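Long-range contacts in aspartokinase 1, chloroplastic (Arabidopsis thaliana, PDB 2CDQ), which catalyses the ATP-dependent phosphorylation of L-aspartate to 4-phospho-L-aspartate, the first step in making lysine, threonine, methionine and isoleucine in the plant chloroplast: residues A[44-48]-A[154-159]; A[169-174]-A[198-202]; A[189-195]-A[239-244]. All blocks are in the same frame, centred on the assembly; numbering follows the deposited sequence.

Contact 1: residues A[44-48]-A[154-159]; sequences MKEVA and IFAAYL
Met44 O faces the edge of the Phe155 ring, near CE1, and also accepts the helical hydrogen bond of Ala48 N at 3.0 Å. Both Met44 O and Ala48 N lie close to the ring plane, so the phenyl group meets a turn of helix 41-53 edge-on. Phe155 is aimed there by CG standing anti to its backbone N (chi1 -163°). Met44, extended beyond CG, runs antiparallel to the phenyl group along its rim; its sulfur makes a Met-aromatic contact at the ring edge, 5.3 Å from SD to the Phe155 centroid. The same SD touches Ile154 CG2 at 3.7 Å. This joins helices 41-53 and 137-161 of the amino acid kinase domain, with the short segments crossing at -56° and their axes 11.0 Å apart, a spacing that large side chains fill. Small Ala48 accommodates the ends of Tyr158 and Leu159, its CB meeting Leu159 CD2 at 3.8 Å and the Tyr158 ring at its CE2 edge. Towards the partly exposed border, the methylenes of Lys45 lie across the phenol oxygen of Tyr158, while Leu108 of helix 92-108 covers Met44, Ile154 and Tyr158.

Contact 2: residues A[169-174]-A[198-202]; sequences YDAFEI and RLYDD
Asp202 OD1 is the acceptor on which two side chains converge. Tyr169 OH donates to Asp202 OD1 at 2.8 Å, arriving on the anti side of the carboxylate. Ring and carboxylate planes are nearly parallel (4°), though the hydroxyl stands out of the carboxylate plane. Arg198, one helical turn before the aspartate, brings NH1 to the syn lone pair of Asp202 OD1 at 2.7 Å, a salt bridge whose hydrogen bond is bent (140° at the hydrogen), the oxygen tilted from the guanidinium plane. That guanidinium stands nearly upright to the ring and sets NH1 at its edge. The other terminal nitrogen of Arg198 turns to the loop: NH2 forms a salt bridge with Glu173 OE1 at 2.9 Å. Arginine suits this place because its two amino groups serve two carboxylates at once, and the bend at chi2 (-75°) sets the guanidinium between Asp202 of its own helix and Glu173 of the loop.

Apolar groups pack beside this network. Leu199 CD2 sits over one face of the Tyr169 ring as a CH-pi contact, 3.9 Å from the centroid, and Ile174 CG2 lies over one face of the Arg198 guanidinium.

Further out, the backbone of Tyr169 is hydrogen-bonded to Ile211 and Thr213 of the parallel strand 209-219, and its hydroxyl is also bonded to Arg167 NE. The loop that carries Glu173 turns tightly, Glu173 N bonding to Asp170 O at 3.0 Å, while Asp170 itself is held by Arg153 of helix 137-161. Helix 191-205 belongs to the connection between the parallel strands 166-169 and 209-219, and the contact ties it back to the first of them.

Two donors at one oxygen probably favour the ionised carboxylate of Asp202, and Arg198 links the acids of loop and helix.

Contact 3: residues A[189-195]-A[239-244]; sequences EATYPAV and TIGKAL
Glu189, just ahead of helix 191-205, reaches toward Lys242 with its carboxylate; OE2 stops 3.6 Å from Lys242 NZ, a long salt bridge at the exposed border. Thr191 turns its methyl inward, CG2 resting on Thr239 CG2 at 3.9 Å, while its hydroxyl is hydrogen-bonded to the backbone N of Ile177. Tyr192 buries more surface here than any other residue. Its ring lies beneath the lysine chain: Lys242 NZ stands over the face as a cation-pi contact, 3.8 Å from the Tyr192 centroid, and CD of the same lysine adds a CH-pi contact. The turn at chi4 (-92°) of the otherwise extended lysine folds the ammonium back over the ring. At the ring edge lie Thr239 O and Ala243 CB, and a water bridges Tyr192 OH and Thr239 OG1, which is also bonded to Leu235 O. Pro298 and Glu301 of helix 293-302 flank the tyrosine, and Glu301 also touches Lys242. Small Ala243 allows the helices, crossing at -73°, to approach to 8.6 Å between axes. Val195 ends the segment with apolar packing: its CG1 lies 4.3 Å from Leu244 CD1. The phenol face probably steadies the Lys242 ammonium group, whose ion pair with Glu189 is long.

Overall arrangement
All three contacts lie in the amino acid kinase domain, not in the ACT domains that bind the allosteric effectors. Contact 1 is the buried one and joins two helices almost wholly by apolar and aromatic packing. Contacts 2 and 3 are partly buried and add charges where their borders reach solvent: contact 2 through a compact salt-bridge network with a phenol, contact 3 through a cation-pi pair and a bridging water. These two share helix 191-205, their centres about 11 Å apart, and touch where Leu199 CD1 packs on Leu244 CD1. Contact 1 touches neither, its centre about 19 Å from contact 2's and about 25 Å from contact 3's, although helix 137-161 also contacts the 169-174 loop.

Contact 1: residues A[44-48]-A[154-159]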
# COMPACT_ATOMS: atom_id res chain seq x y z
N MET A 44 -0.69 43.62 9.67
CA MET A 44 -0.61 44.23 8.34
C MET A 44 0.50 45.27 8.30
O MET A 44 1.24 45.36 7.33
CB MET A 44 -1.95 44.86 7.94
CG MET A 44 -2.97 43.88 7.40
SD MET A 44 -4.39 44.69 6.63
CE MET A 44 -5.35 43.29 6.08
N LYS A 45 0.63 46.03 9.39
CA LYS A 45 1.68 47.05 9.49
C LYS A 45 3.08 46.44 9.37
O LYS A 45 3.99 47.08 8.84
CB LYS A 45 1.55 47.86 10.79
CG LYS A 45 0.41 48.89 10.78
CD LYS A 45 0.42 49.74 12.05
CE LYS A 45 -0.92 50.47 12.24
NZ LYS A 45 -0.96 51.34 13.46
N GLU A 46 3.24 45.21 9.85
CA GLU A 46 4.50 44.47 9.72
C GLU A 46 4.78 44.16 8.25
O GLU A 46 5.91 44.31 7.79
CB GLU A 46 4.48 43.17 10.53
CG GLU A 46 4.36 43.33 12.05
CD GLU A 46 4.45 42.00 12.80
OE1 GLU A 46 4.12 40.95 12.21
OE2 GLU A 46 4.86 42.00 13.98
N VAL A 47 3.74 43.72 7.54
CA VAL A 47 3.86 43.35 6.13
C VAL A 47 4.30 44.54 5.30
O VAL A 47 5.24 44.44 4.51
CB VAL A 47 2.54 42.75 5.56
CG1 VAL A 47 2.74 42.23 4.14
CG2 VAL A 47 2.02 41.64 6.45
N ALA A 48 3.64 45.68 5.49
CA ALA A 48 4.00 46.91 4.79
C ALA A 48 5.45 47.30 5.10
O ALA A 48 6.17 47.77 4.21
CB ALA A 48 3.04 48.02 5.14
N ILE A 154 -8.29 46.14 1.83
CA ILE A 154 -7.83 46.84 3.03
C ILE A 154 -6.34 47.16 2.89
O ILE A 154 -5.93 48.31 3.02
CB ILE A 154 -8.11 46.02 4.31
CG1 ILE A 154 -9.61 46.03 4.62
CG2 ILE A 154 -7.34 46.58 5.49
CD1 ILE A 154 -10.05 45.02 5.66
N PHE A 155 -5.54 46.14 2.58
CA PHE A 155 -4.10 46.32 2.51
C PHE A 155 -3.68 47.29 1.40
O PHE A 155 -2.82 48.15 1.62
CB PHE A 155 -3.38 44.97 2.35
CG PHE A 155 -1.92 45.03 2.66
CD1 PHE A 155 -1.48 45.15 3.98
CD2 PHE A 155 -0.97 44.95 1.65
CE1 PHE A 155 -0.12 45.21 4.28
CE2 PHE A 155 0.39 45.00 1.94
CZ PHE A 155 0.82 45.13 3.26
N ALA A 156 -4.31 47.18 0.23
CA ALA A 156 -4.00 48.05 -0.89
C ALA A 156 -4.27 49.51 -0.54
O ALA A 156 -3.40 50.38 -0.75
CB ALA A 156 -4.79 47.64 -2.13
N ALA A 157 -5.46 49.77 -0.00
CA ALA A 157 -5.84 51.11 0.45
C ALA A 157 -4.85 51.64 1.48
O ALA A 157 -4.46 52.81 1.41
CB ALA A 157 -7.25 51.10 1.00
N TYR A 158 -4.44 50.79 2.42
CA TYR A 158 -3.49 51.18 3.47
C TYR A 158 -2.12 51.59 2.92
O TYR A 158 -1.57 52.60 3.35
CB TYR A 158 -3.35 50.09 4.54
CG TYR A 158 -2.26 50.37 5.55
CD1 TYR A 158 -2.37 51.42 6.46
CD2 TYR A 158 -1.11 49.58 5.59
CE1 TYR A 158 -1.35 51.69 7.39
CE2 TYR A 158 -0.09 49.83 6.51
CZ TYR A 158 -0.22 50.88 7.41
OH TYR A 158 0.79 51.12 8.32
N LEU A 159 -1.58 50.81 1.98
CA LEU A 159 -0.32 51.17 1.34
C LEU A 159 -0.35 52.59 0.72
O LEU A 159 0.57 53.38 0.91
CB LEU A 159 0.10 50.12 0.30
CG LEU A 159 0.71 48.81 0.81
CD1 LEU A 159 1.02 47.88 -0.36
CD2 LEU A 159 1.97 49.04 1.66

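Contact 2: residues A[169-174]-A[198-202]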
# COMPACT_ATOMS: atom_id res chain seq x y z
N TYR A 169 -5.81 43.60 -6.89
CA TYR A 169 -6.27 42.78 -7.99
C TYR A 169 -7.09 41.61 -7.49
O TYR A 169 -6.65 40.84 -6.63
CB TYR A 169 -5.07 42.24 -8.76
CG TYR A 169 -4.37 43.26 -9.63
CD1 TYR A 169 -3.09 43.71 -9.31
CD2 TYR A 169 -4.97 43.75 -10.79
CE1 TYR A 169 -2.43 44.64 -10.12
CE2 TYR A 169 -4.33 44.68 -11.60
CZ TYR A 169 -3.06 45.11 -11.26
OH TYR A 169 -2.43 46.02 -12.07
N ASP A 170 -8.30 41.47 -8.03
CA ASP A 170 -9.04 40.24 -7.89
C ASP A 170 -8.48 39.26 -8.92
O ASP A 170 -8.46 39.55 -10.12
CB ASP A 170 -10.54 40.47 -8.11
CG ASP A 170 -11.20 41.18 -6.93
OD1 ASP A 170 -10.51 41.43 -5.91
OD2 ASP A 170 -12.42 41.50 -7.03
N ALA A 171 -7.98 38.12 -8.44
CA ALA A 171 -7.37 37.11 -9.31
C ALA A 171 -8.29 36.69 -10.45
O ALA A 171 -7.83 36.51 -11.58
CB ALA A 171 -6.97 35.89 -8.49
N PHE A 172 -9.58 36.56 -10.15
CA PHE A 172 -10.57 36.11 -11.14
C PHE A 172 -10.85 37.14 -12.23
O PHE A 172 -11.42 36.81 -13.27
CB PHE A 172 -11.87 35.67 -10.46
CG PHE A 172 -12.46 36.70 -9.52
CD1 PHE A 172 -13.28 37.71 -10.00
CD2 PHE A 172 -12.20 36.64 -8.16
CE1 PHE A 172 -13.83 38.66 -9.14
CE2 PHE A 172 -12.75 37.58 -7.28
CZ PHE A 172 -13.56 38.59 -7.78
N GLU A 173 -10.42 38.38 -12.00
CA GLU A 173 -10.63 39.48 -12.95
C GLU A 173 -9.39 39.76 -13.80
O GLU A 173 -9.46 40.50 -14.78
CB GLU A 173 -11.10 40.74 -12.21
CG GLU A 173 -12.07 41.64 -13.00
CD GLU A 173 -11.36 42.73 -13.82
OE1 GLU A 173 -10.25 43.17 -13.42
OE2 GLU A 173 -11.92 43.15 -14.86
N ILE A 174 -8.25 39.16 -13.45
CA ILE A 174 -6.99 39.43 -14.17
C ILE A 174 -6.47 38.29 -15.06
O ILE A 174 -5.38 38.39 -15.64
CB ILE A 174 -5.86 39.92 -13.23
CG1 ILE A 174 -5.47 38.84 -12.21
CG2 ILE A 174 -6.27 41.21 -12.54
CD1 ILE A 174 -4.12 39.06 -11.56
N ARG A 198 -1.84 41.26 -18.56
CA ARG A 198 -2.64 42.17 -17.75
C ARG A 198 -1.80 42.89 -16.70
O ARG A 198 -1.96 44.09 -16.47
CB ARG A 198 -3.80 41.42 -17.08
CG ARG A 198 -5.15 42.12 -17.15
CD ARG A 198 -5.26 43.31 -16.20
NE ARG A 198 -6.66 43.64 -15.94
CZ ARG A 198 -7.07 44.53 -15.05
NH1 ARG A 198 -6.19 45.20 -14.32
NH2 ARG A 198 -8.37 44.75 -14.89
N LEU A 199 -0.89 42.15 -16.06
CA LEU A 199 -0.02 42.72 -15.03
C LEU A 199 1.07 43.62 -15.60
O LEU A 199 1.54 44.52 -14.91
CB LEU A 199 0.58 41.62 -14.13
CG LEU A 199 -0.32 41.00 -13.05
CD1 LEU A 199 0.44 39.92 -12.28
CD2 LEU A 199 -0.86 42.04 -12.08
N TYR A 200 1.48 43.37 -16.84
CA TYR A 200 2.48 44.23 -17.49
C TYR A 200 1.93 45.52 -18.11
O TYR A 200 2.57 46.56 -18.01
CB TYR A 200 3.35 43.45 -18.48
CG TYR A 200 4.75 43.23 -17.96
CD1 TYR A 200 5.87 43.65 -18.69
CD2 TYR A 200 4.95 42.63 -16.70
CE1 TYR A 200 7.17 43.46 -18.19
CE2 TYR A 200 6.24 42.44 -16.19
CZ TYR A 200 7.34 42.85 -16.94
OH TYR A 200 8.61 42.66 -16.43
N ASP A 201 0.76 45.43 -18.72
CA ASP A 201 0.09 46.62 -19.26
C ASP A 201 -0.17 47.66 -18.17
O ASP A 201 -0.01 48.87 -18.40
CB ASP A 201 -1.22 46.24 -19.96
CG ASP A 201 -1.00 45.53 -21.29
OD1 ASP A 201 0.14 45.54 -21.81
OD2 ASP A 201 -1.97 44.95 -21.82
N ASP A 202 -0.54 47.18 -16.97
CA ASP A 202 -0.82 48.06 -15.84
C ASP A 202 0.44 48.68 -15.23
O ASP A 202 0.42 49.84 -14.81
CB ASP A 202 -1.61 47.31 -14.76
CG ASP A 202 -3.00 46.89 -15.21
OD1 ASP A 202 -3.60 46.00 -14.57
OD2 ASP A 202 -3.51 47.44 -16.21

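Contact 3: residues A[189-195]-A[239-244]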
# COMPACT_ATOMS: atom_id res chain seq x y z
N GLU A 189 -3.84 26.30 -18.81
CA GLU A 189 -2.63 26.84 -19.44
C GLU A 189 -2.74 28.28 -19.98
O GLU A 189 -1.72 28.98 -20.06
CB GLU A 189 -2.10 25.90 -20.54
CG GLU A 189 -0.88 25.06 -20.12
CD GLU A 189 0.42 25.86 -20.09
OE1 GLU A 189 0.59 26.78 -20.93
OE2 GLU A 189 1.29 25.57 -19.22
N ALA A 190 -3.95 28.71 -20.32
CA ALA A 190 -4.19 30.07 -20.84
C ALA A 190 -3.97 31.17 -19.80
O ALA A 190 -3.94 32.36 -20.14
CB ALA A 190 -5.59 30.16 -21.44
N THR A 191 -3.81 30.76 -18.54
CA THR A 191 -3.63 31.68 -17.42
C THR A 191 -2.31 32.45 -17.51
O THR A 191 -2.29 33.66 -17.29
CB THR A 191 -3.76 30.93 -16.05
OG1 THR A 191 -5.13 30.55 -15.84
CG2 THR A 191 -3.31 31.79 -14.87
N TYR A 192 -1.22 31.76 -17.84
CA TYR A 192 0.11 32.39 -17.87
C TYR A 192 0.23 33.58 -18.84
O TYR A 192 0.68 34.66 -18.42
CB TYR A 192 1.23 31.36 -18.11
CG TYR A 192 1.23 30.23 -17.11
CD1 TYR A 192 0.83 28.95 -17.49
CD2 TYR A 192 1.61 30.44 -15.79
CE1 TYR A 192 0.82 27.90 -16.58
CE2 TYR A 192 1.60 29.40 -14.86
CZ TYR A 192 1.20 28.13 -15.26
OH TYR A 192 1.19 27.09 -14.36
N PRO A 193 -0.16 33.40 -20.12
CA PRO A 193 -0.13 34.55 -21.04
C PRO A 193 -1.11 35.68 -20.67
O PRO A 193 -0.76 36.86 -20.83
CB PRO A 193 -0.52 33.92 -22.39
CG PRO A 193 -0.26 32.45 -22.23
CD PRO A 193 -0.61 32.18 -20.80
N ALA A 194 -2.30 35.32 -20.18
CA ALA A 194 -3.33 36.30 -19.82
C ALA A 194 -2.91 37.18 -18.65
O ALA A 194 -3.13 38.39 -18.67
CB ALA A 194 -4.65 35.60 -19.51
N VAL A 195 -2.30 36.56 -17.64
CA VAL A 195 -1.90 37.25 -16.42
C VAL A 195 -0.67 38.14 -16.64
O VAL A 195 -0.63 39.29 -16.18
CB VAL A 195 -1.69 36.26 -15.25
CG1 VAL A 195 -0.86 36.87 -14.12
CG2 VAL A 195 -3.03 35.78 -14.73
N THR A 239 2.20 30.48 -9.60
CA THR A 239 1.60 30.75 -10.90
C THR A 239 2.08 32.09 -11.44
O THR A 239 2.67 32.15 -12.52
CB THR A 239 0.06 30.70 -10.82
OG1 THR A 239 -0.35 29.41 -10.35
CG2 THR A 239 -0.57 30.96 -12.19
N ILE A 240 1.86 33.16 -10.67
CA ILE A 240 2.36 34.49 -11.02
C ILE A 240 3.87 34.48 -11.32
O ILE A 240 4.33 35.12 -12.27
CB ILE A 240 2.03 35.53 -9.91
CG1 ILE A 240 0.52 35.77 -9.87
CG2 ILE A 240 2.76 36.84 -10.15
CD1 ILE A 240 0.05 36.38 -8.57
N GLY A 241 4.62 33.72 -10.52
CA GLY A 241 6.06 33.54 -10.73
C GLY A 241 6.40 33.04 -12.12
O GLY A 241 7.19 33.67 -12.83
N LYS A 242 5.79 31.92 -12.52
CA LYS A 242 5.98 31.32 -13.85
C LYS A 242 5.52 32.26 -14.97
O LYS A 242 6.19 32.40 -15.99
CB LYS A 242 5.27 29.97 -13.95
CG LYS A 242 5.39 29.29 -15.32
CD LYS A 242 4.83 27.86 -15.31
CE LYS A 242 5.17 27.09 -16.60
NZ LYS A 242 4.11 27.21 -17.65
N ALA A 243 4.37 32.90 -14.75
CA ALA A 243 3.78 33.79 -15.75
C ALA A 243 4.66 35.01 -16.04
O ALA A 243 4.68 35.51 -17.16
CB ALA A 243 2.39 34.23 -15.30
N LEU A 244 5.39 35.47 -15.02
CA LEU A 244 6.23 36.66 -15.15
C LEU A 244 7.73 36.33 -15.18
O LEU A 244 8.56 37.24 -15.22
CB LEU A 244 5.91 37.66 -14.02
CG LEU A 244 4.70 38.58 -14.18
CD1 LEU A 244 3.37 37.82 -14.08
CD2 LEU A 244 4.74 39.71 -13.15
O HOH W 1 -0.58 27.03 -12.09